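Local coordinates for protein catalase (Corynebacterium glutamicum, PDB 4B7H) that breaks down hydrogen peroxide to water and oxygen at a haem centre, as a catalase that nitric oxide inhibits, at residues G115-T119 / A252-R256. Residues are numbered along the deposited sequence; the frame is centred on the assembly and turned at random. Where two conformers were deposited one is given.
Sequences GSPDT and ADYQR
The carboxylate of Asp118 has Ala252 O over one face, 3.4 Å from CG, and Gln255 CB on the other side, displaced toward OD2 and 3.5 Å from it. At OD2, Gln255 N gives a weak hydrogen bond (2.9 Å). Arg256 N gives a straighter one (3.0 Å, 165°). It arrives on the syn side but 31° out of plane. A chi1 of -69° sets CG anti to the Asp118 carbonyl carbon and turns the carboxylate to these first-turn N-H groups of helix 254-264, while the side chain of Asp253, at the N-cap position, makes no capping bond; the helix end probably favours the charged form of Asp118. Asp118 CB and O lie over one face of the Gln255 amide, O being 3.6 Å from OE1 and without a polar partner. Asp118 N bonds to Ala252 O at 2.8 Å, where Pro117 CA adds a CH...O contact. One water joins Asp118 OD1 to Arg256 NE, another Gly115 O to Asp253 OD1, and Lys72 bridges both aspartates. From the second subunit, Gly169 O accepts Arg256 NH1 and Arg164 pairs with Asp253. The contact ties the loop between strands 100-108 and 125-132 to helix 254-264; helix 241-250 packs on Pro117 and Thr119, strand 73-82 on Gln255 and Arg256 through His74.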
# COMPACT_ATOMS: atom_id res chain seq x y z
N GLY A 115 21.11 6.08 0.91
CA GLY A 115 22.45 5.53 0.86
C GLY A 115 23.51 6.60 0.77
O GLY A 115 24.70 6.30 0.64
N SER A 116 23.07 7.85 0.85
CA SER A 116 23.89 9.04 0.54
C SER A 116 24.75 9.42 1.74
O SER A 116 24.47 9.00 2.86
CB SER A 116 23.02 10.23 0.10
OG SER A 116 22.21 10.71 1.15
N PRO A 117 25.81 10.22 1.52
CA PRO A 117 26.74 10.50 2.63
C PRO A 117 26.22 11.44 3.72
O PRO A 117 25.56 12.45 3.44
CB PRO A 117 27.94 11.16 1.92
CG PRO A 117 27.82 10.74 0.50
CD PRO A 117 26.35 10.69 0.24
N ASP A 118 26.58 11.13 4.96
CA ASP A 118 26.26 11.97 6.10
C ASP A 118 26.92 13.35 5.99
O ASP A 118 26.43 14.31 6.59
CB ASP A 118 26.78 11.34 7.39
CG ASP A 118 26.04 10.07 7.79
OD1 ASP A 118 24.91 9.81 7.33
OD2 ASP A 118 26.60 9.33 8.62
N THR A 119 28.02 13.45 5.25
CA THR A 119 28.81 14.70 5.26
C THR A 119 28.75 15.51 3.97
O THR A 119 29.62 16.35 3.71
CB THR A 119 30.28 14.47 5.70
OG1 THR A 119 30.93 13.58 4.78
CG2 THR A 119 30.33 13.86 7.09
N ALA A 252 30.55 7.00 3.95
CA ALA A 252 29.27 7.65 3.75
C ALA A 252 28.44 7.66 5.03
O ALA A 252 27.50 8.45 5.16
CB ALA A 252 28.50 6.97 2.64
N ASP A 253 28.79 6.79 5.98
CA ASP A 253 28.07 6.68 7.23
C ASP A 253 28.90 7.19 8.40
O ASP A 253 28.75 6.72 9.53
CB ASP A 253 27.66 5.22 7.44
CG ASP A 253 26.82 4.68 6.29
OD1 ASP A 253 26.07 5.47 5.67
OD2 ASP A 253 26.90 3.48 6.00
N TYR A 254 29.77 8.16 8.14
CA TYR A 254 30.69 8.67 9.14
C TYR A 254 30.00 9.07 10.44
O TYR A 254 30.48 8.74 11.54
CB TYR A 254 31.45 9.86 8.57
CG TYR A 254 32.53 10.39 9.48
CD1 TYR A 254 33.79 9.81 9.52
CD2 TYR A 254 32.29 11.50 10.29
CE1 TYR A 254 34.79 10.31 10.35
CE2 TYR A 254 33.28 12.01 11.13
CZ TYR A 254 34.53 11.41 11.15
OH TYR A 254 35.51 11.90 11.97
N GLN A 255 28.88 9.77 10.33
CA GLN A 255 28.22 10.29 11.52
C GLN A 255 27.38 9.23 12.21
O GLN A 255 27.32 9.18 13.45
CB GLN A 255 27.38 11.53 11.18
CG GLN A 255 28.21 12.66 10.57
CD GLN A 255 27.40 13.91 10.37
OE1 GLN A 255 26.19 13.87 10.16
NE2 GLN A 255 28.07 15.05 10.43
N ARG A 256 26.73 8.38 11.42
CA ARG A 256 26.03 7.21 11.95
C ARG A 256 27.00 6.36 12.78
O ARG A 256 26.70 5.98 13.92
CB ARG A 256 25.43 6.39 10.80
CG ARG A 256 24.68 5.15 11.24
CD ARG A 256 24.07 4.40 10.05
NE ARG A 256 23.08 5.21 9.34
CZ ARG A 256 22.23 4.73 8.43
NH1 ARG A 256 22.26 3.45 8.10
NH2 ARG A 256 21.36 5.55 7.85
O HOH W 1 25.99 4.57 3.06
O HOH W 2 23.12 8.10 8.81